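Local atomic coordinates of chitinase A (PDB entry 4RL3), a protein that probably cleaves the glycosidic links of chitin, using the family 18 glycoside hydrolase catalytic domain that makes up this chain. Residues N13-Q16 with F17-P21; Q64-K67 with A68-S71; S132-V135 with S136-Q140; T167-F170 with G171-S175. One frame throughout, in Å; residues are numbered along the deposited sequence. Where two conformers were deposited one is given.

Contact 1: N13-Q16 with F17-P21; sequences NGVQ and FTDVP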
loop_
_atom_site.group_PDB
_atom_site.type_symbol
_atom_site.label_atom_id
_atom_site.label_comp_id
_atom_site.label_asym_id
_atom_site.label_seq_id
_atom_site.Cartn_x
_atom_site.Cartn_y
_atom_site.Cartn_z
ATOM N N ASN A 13 12.434 10.476 -7.602
ATOM C CA ASN A 13 12.279 11.414 -8.717
ATOM C C ASN A 13 11.924 12.820 -8.284
ATOM O O ASN A 13 11.610 13.662 -9.127
ATOM C CB ASN A 13 11.322 10.888 -9.808
ATOM C CG ASN A 13 9.843 10.954 -9.427
ATOM O OD1 ASN A 13 9.453 11.429 -8.347
ATOM N ND2 ASN A 13 9.009 10.453 -10.332
ATOM N N GLY A 14 11.978 13.078 -6.977
ATOM C CA GLY A 14 11.785 14.415 -6.459
ATOM C C GLY A 14 10.373 14.755 -6.058
ATOM O O GLY A 14 10.129 15.846 -5.548
ATOM N N VAL A 15 9.431 13.845 -6.263
ATOM C CA VAL A 15 8.052 14.124 -5.882
ATOM C C VAL A 15 7.957 14.314 -4.368
ATOM O O VAL A 15 8.673 13.680 -3.595
ATOM C CB VAL A 15 7.085 13.024 -6.379
ATOM C CG1 VAL A 15 7.352 11.685 -5.681
ATOM C CG2 VAL A 15 5.628 13.463 -6.212
ATOM N N GLN A 16 7.072 15.218 -3.962
ATOM C CA GLN A 16 6.877 15.549 -2.563
ATOM C C GLN A 16 5.409 15.351 -2.202
ATOM O O GLN A 16 4.539 15.318 -3.085
ATOM C CB GLN A 16 7.308 16.994 -2.320
ATOM C CG GLN A 16 8.778 17.225 -2.645
ATOM C CD GLN A 16 9.218 18.647 -2.401
ATOM O OE1 GLN A 16 9.300 19.452 -3.341
ATOM N NE2 GLN A 16 9.479 18.980 -1.145
ATOM N N PHE A 17 5.139 15.193 -0.904
ATOM C CA PHE A 17 3.761 15.109 -0.407
ATOM C C PHE A 17 3.005 16.336 -0.912
ATOM O O PHE A 17 1.842 16.249 -1.290
ATOM C CB PHE A 17 3.683 15.118 1.131
ATOM C CG PHE A 17 4.390 13.967 1.832
ATOM C CD1 PHE A 17 4.082 12.652 1.531
ATOM C CD2 PHE A 17 5.299 14.214 2.849
ATOM C CE1 PHE A 17 4.700 11.598 2.192
ATOM C CE2 PHE A 17 5.925 13.171 3.527
ATOM C CZ PHE A 17 5.627 11.856 3.188
ATOM N N THR A 18 3.682 17.488 -0.899
ATOM C CA THR A 18 3.056 18.758 -1.260
ATOM C C THR A 18 2.640 18.897 -2.738
ATOM O O THR A 18 1.856 19.798 -3.077
ATOM C CB THR A 18 3.990 19.943 -0.892
ATOM O OG1 THR A 18 5.251 19.775 -1.536
ATOM C CG2 THR A 18 4.196 20.036 0.619
ATOM N N ASP A 19 3.135 18.012 -3.599
ATOM C CA ASP A 19 2.710 17.947 -5.001
ATOM C C ASP A 19 1.347 17.273 -5.182
ATOM O O ASP A 19 0.724 17.410 -6.237
ATOM C CB ASP A 19 3.733 17.179 -5.837
ATOM C CG ASP A 19 5.071 17.879 -5.922
ATOM O OD1 ASP A 19 5.104 19.115 -6.084
ATOM O OD2 ASP A 19 6.088 17.200 -5.849
ATOM N N VAL A 20 0.921 16.497 -4.191
ATOM C CA VAL A 20 -0.273 15.668 -4.327
ATOM C C VAL A 20 -1.522 16.395 -3.847
ATOM O O VAL A 20 -1.561 16.881 -2.716
ATOM C CB VAL A 20 -0.134 14.353 -3.529
ATOM C CG1 VAL A 20 -1.333 13.446 -3.777
ATOM C CG2 VAL A 20 1.148 13.644 -3.921
ATOM N N PRO A 21 -2.566 16.450 -4.693
ATOM C CA PRO A 21 -3.814 17.098 -4.292
ATOM C C PRO A 21 -4.405 16.402 -3.067
ATOM O O PRO A 21 -4.491 15.174 -3.047
ATOM C CB PRO A 21 -4.722 16.930 -5.528
ATOM C CG PRO A 21 -3.813 16.612 -6.650
ATOM C CD PRO A 21 -2.636 15.903 -6.062
HETATM O O HOH W 1 8.563 18.177 -5.982
#

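Contact 2: Q64-K67 with A68-S71; sequences QAIK and AQHS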
loop_
_atom_site.group_PDB
_atom_site.type_symbol
_atom_site.label_atom_id
_atom_site.label_comp_id
_atom_site.label_asym_id
_atom_site.label_seq_id
_atom_site.Cartn_x
_atom_site.Cartn_y
_atom_site.Cartn_z
ATOM N N GLN A 64 5.835 15.301 9.339
ATOM C CA GLN A 64 5.245 16.045 10.440
ATOM C C GLN A 64 4.500 17.259 9.904
ATOM O O GLN A 64 3.383 17.564 10.339
ATOM C CB GLN A 64 6.353 16.468 11.396
ATOM C CG GLN A 64 5.900 17.079 12.701
ATOM C CD GLN A 64 7.062 17.299 13.655
ATOM O OE1 GLN A 64 8.181 17.621 13.229
ATOM N NE2 GLN A 64 6.814 17.111 14.947
ATOM N N ALA A 65 5.113 17.922 8.928
ATOM C CA ALA A 65 4.542 19.142 8.340
ATOM C C ALA A 65 3.243 18.883 7.585
ATOM O O ALA A 65 2.273 19.605 7.780
ATOM C CB ALA A 65 5.540 19.826 7.433
ATOM N N ILE A 66 3.207 17.869 6.727
ATOM C CA ILE A 66 1.981 17.610 5.970
ATOM C C ILE A 66 0.848 17.212 6.916
ATOM O O ILE A 66 -0.290 17.627 6.725
ATOM C CB ILE A 66 2.191 16.599 4.803
ATOM C CG1 ILE A 66 1.110 16.764 3.736
ATOM C CG2 ILE A 66 2.304 15.166 5.306
ATOM C CD1 ILE A 66 1.234 18.042 2.920
ATOM N N LYS A 67 1.169 16.439 7.953
ATOM C CA LYS A 67 0.166 16.052 8.943
ATOM C C LYS A 67 -0.303 17.246 9.784
ATOM O O LYS A 67 -1.481 17.337 10.134
ATOM C CB LYS A 67 0.676 14.909 9.833
ATOM C CG LYS A 67 0.793 13.573 9.105
ATOM C CD LYS A 67 1.449 12.484 9.948
ATOM C CE LYS A 67 0.685 12.198 11.223
ATOM N NZ LYS A 67 1.130 10.919 11.846
ATOM N N ALA A 68 0.600 18.170 10.093
ATOM C CA ALA A 68 0.205 19.361 10.856
ATOM C C ALA A 68 -0.709 20.272 10.049
ATOM O O ALA A 68 -1.586 20.944 10.612
ATOM C CB ALA A 68 1.422 20.135 11.321
ATOM N N GLN A 69 -0.497 20.317 8.737
ATOM C CA GLN A 69 -1.281 21.187 7.866
ATOM C C GLN A 69 -2.659 20.611 7.552
ATOM O O GLN A 69 -3.614 21.371 7.340
ATOM C CB GLN A 69 -0.531 21.437 6.557
ATOM C CG GLN A 69 0.771 22.228 6.704
ATOM C CD GLN A 69 1.523 22.354 5.382
ATOM O OE1 GLN A 69 1.942 23.451 4.977
ATOM N NE2 GLN A 69 1.682 21.242 4.694
ATOM N N HIS A 70 -2.754 19.282 7.515
ATOM C CA HIS A 70 -3.962 18.575 7.073
ATOM C C HIS A 70 -4.338 17.497 8.065
ATOM O O HIS A 70 -3.750 16.413 8.078
ATOM C CB HIS A 70 -3.721 17.951 5.699
ATOM C CG HIS A 70 -3.288 18.942 4.675
ATOM N ND1 HIS A 70 -4.175 19.763 4.017
ATOM C CD2 HIS A 70 -2.057 19.279 4.229
ATOM C CE1 HIS A 70 -3.508 20.567 3.209
ATOM N NE2 HIS A 70 -2.222 20.291 3.314
ATOM N N SER A 71 -5.346 17.786 8.888
ATOM C CA SER A 71 -5.718 16.901 9.989
ATOM C C SER A 71 -6.306 15.563 9.527
ATOM O O SER A 71 -6.378 14.619 10.315
ATOM C CB SER A 71 -6.698 17.610 10.937
ATOM O OG SER A 71 -7.948 17.899 10.322
#

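Contact 3: S132-V135 with S136-Q140; sequences STFV and SCIGQ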
loop_
_atom_site.group_PDB
_atom_site.type_symbol
_atom_site.label_atom_id
_atom_site.label_comp_id
_atom_site.label_asym_id
_atom_site.label_seq_id
_atom_site.Cartn_x
_atom_site.Cartn_y
_atom_site.Cartn_z
ATOM N N SER A 132 3.195 -20.735 4.803
ATOM C CA SER A 132 2.961 -20.745 6.245
ATOM C C SER A 132 3.953 -19.848 6.984
ATOM O O SER A 132 3.575 -19.143 7.913
ATOM C CB SER A 132 3.036 -22.166 6.806
ATOM O OG SER A 132 1.917 -22.936 6.395
ATOM N N THR A 133 5.217 -19.883 6.568
ATOM C CA THR A 133 6.248 -19.059 7.190
ATOM C C THR A 133 5.966 -17.581 6.957
ATOM O O THR A 133 6.002 -16.794 7.892
ATOM C CB THR A 133 7.650 -19.440 6.703
ATOM O OG1 THR A 133 7.966 -20.756 7.185
ATOM C CG2 THR A 133 8.691 -18.448 7.198
ATOM N N PHE A 134 5.658 -17.216 5.714
ATOM C CA PHE A 134 5.307 -15.836 5.387
ATOM C C PHE A 134 4.117 -15.342 6.213
ATOM O O PHE A 134 4.168 -14.272 6.813
ATOM C CB PHE A 134 5.008 -15.690 3.889
ATOM C CG PHE A 134 4.502 -14.330 3.491
ATOM C CD1 PHE A 134 5.335 -13.226 3.542
ATOM C CD2 PHE A 134 3.188 -14.152 3.077
ATOM C CE1 PHE A 134 4.873 -11.978 3.182
ATOM C CE2 PHE A 134 2.719 -12.900 2.691
ATOM C CZ PHE A 134 3.561 -11.810 2.769
ATOM N N VAL A 135 3.055 -16.134 6.255
ATOM C CA VAL A 135 1.850 -15.727 6.950
ATOM C C VAL A 135 2.113 -15.546 8.448
ATOM O O VAL A 135 1.655 -14.579 9.057
ATOM C CB VAL A 135 0.698 -16.732 6.691
ATOM C CG1 VAL A 135 -0.478 -16.482 7.618
ATOM C CG2 VAL A 135 0.262 -16.686 5.226
ATOM N N SER A 136 2.847 -16.476 9.046
ATOM C CA SER A 136 3.189 -16.368 10.454
ATOM C C SER A 136 3.988 -15.094 10.748
ATOM O O SER A 136 3.690 -14.373 11.688
ATOM C CB SER A 136 4.000 -17.586 10.885
ATOM O OG SER A 136 4.266 -17.537 12.279
ATOM N N CYS A 137 4.996 -14.824 9.925
ATOM C CA CYS A 137 5.829 -13.631 10.121
ATOM C C CYS A 137 4.997 -12.349 10.064
ATOM O O CYS A 137 5.074 -11.499 10.951
ATOM C CB CYS A 137 6.929 -13.551 9.054
ATOM S SG CYS A 137 8.300 -14.694 9.325
ATOM N N ILE A 138 4.213 -12.205 9.009
ATOM C CA ILE A 138 3.475 -10.963 8.801
ATOM C C ILE A 138 2.312 -10.824 9.784
ATOM O O ILE A 138 2.060 -9.730 10.307
ATOM C CB ILE A 138 2.952 -10.853 7.353
ATOM C CG1 ILE A 138 4.119 -10.828 6.357
ATOM C CG2 ILE A 138 2.058 -9.628 7.180
ATOM C CD1 ILE A 138 5.121 -9.723 6.565
ATOM N N GLY A 139 1.594 -11.915 10.023
ATOM C CA GLY A 139 0.483 -11.879 10.959
ATOM C C GLY A 139 0.941 -11.478 12.350
ATOM O O GLY A 139 0.316 -10.648 13.025
ATOM N N GLN A 140 2.057 -12.046 12.785
ATOM C CA GLN A 140 2.632 -11.691 14.090
ATOM C C GLN A 140 3.106 -10.242 14.125
ATOM O O GLN A 140 2.909 -9.546 15.106
ATOM C CB GLN A 140 3.794 -12.615 14.427
ATOM C CG GLN A 140 3.374 -14.012 14.812
ATOM C CD GLN A 140 4.563 -14.822 15.295
ATOM O OE1 GLN A 140 5.122 -14.535 16.353
ATOM N NE2 GLN A 140 4.976 -15.814 14.519
#

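Contact 4: T167-F170 with G171-S175; sequences TALF and GQYSS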
loop_
_atom_site.group_PDB
_atom_site.type_symbol
_atom_site.label_atom_id
_atom_site.label_comp_id
_atom_site.label_asym_id
_atom_site.label_seq_id
_atom_site.Cartn_x
_atom_site.Cartn_y
_atom_site.Cartn_z
ATOM N N THR A 167 -4.499 -14.404 0.614
ATOM C CA THR A 167 -5.784 -14.879 1.135
ATOM C C THR A 167 -5.607 -15.674 2.435
ATOM O O THR A 167 -6.435 -15.589 3.344
ATOM C CB THR A 167 -6.595 -15.715 0.121
ATOM O OG1 THR A 167 -5.833 -16.859 -0.306
ATOM C CG2 THR A 167 -7.030 -14.865 -1.073
ATOM N N ALA A 168 -4.529 -16.451 2.526
ATOM C CA ALA A 168 -4.220 -17.170 3.759
ATOM C C ALA A 168 -3.984 -16.169 4.885
ATOM O O ALA A 168 -4.514 -16.318 5.987
ATOM C CB ALA A 168 -3.003 -18.062 3.577
ATOM N N LEU A 169 -3.197 -15.136 4.590
ATOM C CA LEU A 169 -2.912 -14.086 5.562
ATOM C C LEU A 169 -4.191 -13.366 5.993
ATOM O O LEU A 169 -4.458 -13.236 7.186
ATOM C CB LEU A 169 -1.911 -13.083 4.984
ATOM C CG LEU A 169 -1.560 -11.845 5.815
ATOM C CD1 LEU A 169 -1.050 -12.209 7.211
ATOM C CD2 LEU A 169 -0.558 -10.983 5.053
ATOM N N PHE A 170 -5.002 -12.921 5.031
ATOM C CA PHE A 170 -6.209 -12.174 5.373
ATOM C C PHE A 170 -7.238 -13.012 6.133
ATOM O O PHE A 170 -7.848 -12.537 7.088
ATOM C CB PHE A 170 -6.868 -11.557 4.131
ATOM C CG PHE A 170 -8.031 -10.662 4.464
ATOM C CD1 PHE A 170 -7.823 -9.357 4.892
ATOM C CD2 PHE A 170 -9.332 -11.136 4.399
ATOM C CE1 PHE A 170 -8.886 -8.534 5.230
ATOM C CE2 PHE A 170 -10.392 -10.320 4.749
ATOM C CZ PHE A 170 -10.176 -9.018 5.151
ATOM N N GLY A 171 -7.430 -14.254 5.699
ATOM C CA GLY A 171 -8.438 -15.125 6.299
ATOM C C GLY A 171 -8.140 -15.439 7.753
ATOM O O GLY A 171 -9.051 -15.734 8.532
ATOM N N GLN A 172 -6.854 -15.353 8.095
ATOM C CA GLN A 172 -6.335 -15.644 9.422
ATOM C C GLN A 172 -6.245 -14.423 10.353
ATOM O O GLN A 172 -6.413 -14.547 11.567
ATOM C CB GLN A 172 -4.941 -16.250 9.251
ATOM C CG GLN A 172 -4.444 -17.037 10.443
ATOM C CD GLN A 172 -3.274 -17.928 10.127
ATOM O OE1 GLN A 172 -2.548 -18.348 11.027
ATOM N NE2 GLN A 172 -3.064 -18.221 8.840
ATOM N N TYR A 173 -5.979 -13.247 9.780
ATOM C CA TYR A 173 -5.673 -12.038 10.545
ATOM C C TYR A 173 -6.583 -10.869 10.166
ATOM O O TYR A 173 -6.234 -9.700 10.340
ATOM C CB TYR A 173 -4.188 -11.670 10.344
ATOM C CG TYR A 173 -3.267 -12.623 11.042
ATOM C CD1 TYR A 173 -3.014 -12.483 12.396
ATOM C CD2 TYR A 173 -2.668 -13.681 10.367
ATOM C CE1 TYR A 173 -2.186 -13.363 13.061
ATOM C CE2 TYR A 173 -1.848 -14.563 11.026
ATOM C CZ TYR A 173 -1.609 -14.397 12.374
ATOM O OH TYR A 173 -0.807 -15.260 13.072
ATOM N N SER A 174 -7.795 -11.171 9.697
ATOM C CA SER A 174 -8.674 -10.092 9.248
ATOM C C SER A 174 -8.998 -9.084 10.347
ATOM O O SER A 174 -9.164 -7.904 10.067
ATOM C CB SER A 174 -9.950 -10.632 8.601
ATOM O OG SER A 174 -10.742 -11.349 9.519
ATOM N N SER A 175 -9.050 -9.521 11.605
ATOM C CA SER A 175 -9.361 -8.592 12.686
ATOM C C SER A 175 -8.320 -7.492 12.875
ATOM O O SER A 175 -8.632 -6.445 13.446
ATOM C CB SER A 175 -9.554 -9.337 14.004
ATOM O OG SER A 175 -8.334 -9.882 14.461
#

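Contact 1: N13-Q16 with F17-P21
D19 folds its carboxylate back onto Q16, a local turn closure in the loop that leads from strand 3-8 to strand 27-36 of the TIM barrel. Two bonds tie the pair. The backbone N of Q16 donates to OD2 of D19 at 2.9 Å, meeting the carboxylate on its anti side and 34° out of its plane. In return the backbone N of D19 donates to O of Q16 at 3.1 Å, coming from above the carbonyl plane, and this i+3 bond closes the 3-10 turn that begins at F17. D19 carries CG anti to its own carbonyl carbon (chi1 -65°), which turns the carboxylate back along the chain; CG2 of V15 lies beside it, 3.8 Å from OD2. A water lies 2.7 Å from OD2 of D19 and 2.8 Å from O of G14. Just upstream, OD1 of N13 accepts from the backbone N of V15 at 3.2 Å, an Asx turn. An alanine in place of D19 is likely to leave the N-H of Q16 and the bridging water without their carboxylate partner. Around the turn, F17 packs into helix 60-69 at A62 and V63 and meets the ring of F30 on strand 27-36; V20 lies on F28 of that strand, while V15 and D19 rest against Y254 of helix 250-254.

Contact 2: Q64-K67 with A68-S71
The methyl CD1 of I66 is where the side chains of this last helical turn converge: it lies 3.7 Å from NE2 of Q69 and 3.8 Å from CD2 of H70. I66 and Q69 cross at about a right angle, whereas H70 brings the CD2 edge of its imidazole. The same edge faces the backbone, because O of I66 lies near the ring plane, 3.5 Å from CD2. With CG1 anti to the backbone N (chi1 -158°), I66 sends its longer branch down the helix toward both partners. Q69 runs its aliphatic part over the preceding turn, CG 3.2 Å from O of A65. Behind these contacts stands the helical backbone: N of A68 donates to O of Q64 at 2.9 Å and N of Q69 to O of A65 at 3.0 Å. The next bond, from N of H70 to O of I66, is weak, as H70 is the first residue to leave helical geometry. K67 turns away, and its NZ forms a salt bridge with D117 and a hydrogen bond to O of H115, just ahead of strand 118-123. I66 and H70 both lean on I22 in the loop before strand 27-36, so the C-terminal end of helix 60-69 rests on that loop, and the chain then runs on into strand 73-81.

Contact 3: S132-V135 with S136-Q140
F134 has CG anti to the backbone N (chi1 174°), and I138, one turn on, has CG1 anti to its carbonyl carbon (chi1 -62°); between them these torsions lay the isoleucine branch over one face of the phenyl ring. CG1 of I138 does the touching, 3.5 Å from CE1 of F134, with CD1 of I138 farther off at 4.1 Å from the same ring atom. It is an apolar i to i+4 contact along helix 131-147, and the backbone beneath it is regular. N of I138 donates to O of F134 at 3.0 Å, a bond running nearly along the C=O axis, and N of G139 donates to O of V135 at 2.8 Å.

Another side of the helix is polar. NE2 of Q140 bonds OG of S136 at 2.9 Å, with the serine oxygen in the amide plane, and adds a weak bond to O of S136. At the start, OG1 of T133 is hydrogen-bonded to OG of S130. With an alanine here instead of F134, CG1 of I138 would probably lose the ring it lies over, and F91 and F126 their edge-to-face partner.

Helix 131-147 is the crossover helix of the beta-alpha-beta unit between strands 118-123 and 153-156. F134 and I138 both bear on I121 of the first strand, C137 and I138 reach W99 of helix 96-114, and V135 turns to A168 on helix 163-173.

Contact 4: T167-F170 with G171-S175
F170 and S174 meet near the C-terminal end of helix 163-173, the crossover helix of the beta-alpha-beta unit that joins strands 153-156 and 179-180 of the barrel. Taking F170 outward from the backbone, CB stands 3.2 Å from N of G171, the next residue, and CG and CD2 still lie near that nitrogen. With CG anti to the backbone N (chi1 -174°), the ring then swings along the helix, and its far end comes beneath S174. CE1 and CE2 flank the approach, and CZ at the tip is 3.8 Å from CB of S174. CB of S174 makes a CH-pi contact, 4.0 Å from the centroid of the F170 ring and 17° off the normal. Beyond S174, the ring packs on I156 of strand 153-156 and on I177 and K212 in loops.

The backbone changes character along this run. N of G171 donates to O of T167 at 2.9 Å, an ordinary helical bond, but N of Q172 is shared weakly between O of A168 and O of L169. N of Y173 bonds O of L169 at 3.0 Å and adds a weak bond to O of F170.

L169 and Y173 cross at about a right angle, CD1 of the leucine 3.8 Å from CD2 of the tyrosine. The ring edge of Y173 also takes in the carbonyl of L169, whose O lies in the ring plane, 3.7 Å from CD2.

In the fold
The four contacts form two pairs. Contacts 1 and 2 touch where CD2 of F17 lies 4.0 Å from CG2 of I66, joining the loop after strand 3-8 to helix 60-69. Contacts 3 and 4 bring together two crossover helices: CG2 of I138 is 3.6 Å from CD2 of L169, and CE2 of Y173 lies 3.6 Å from CA of G139. Contact 3 is buried and its main side-chain pair is apolar; contact 2 is at the surface, the last turn of a helix, where the final backbone bond is weak. Contacts 1 and 4 are partly buried, the first held by a carboxylate and water, the second by ring packing. Contact 1 lies across the chain's centre from contacts 3 and 4.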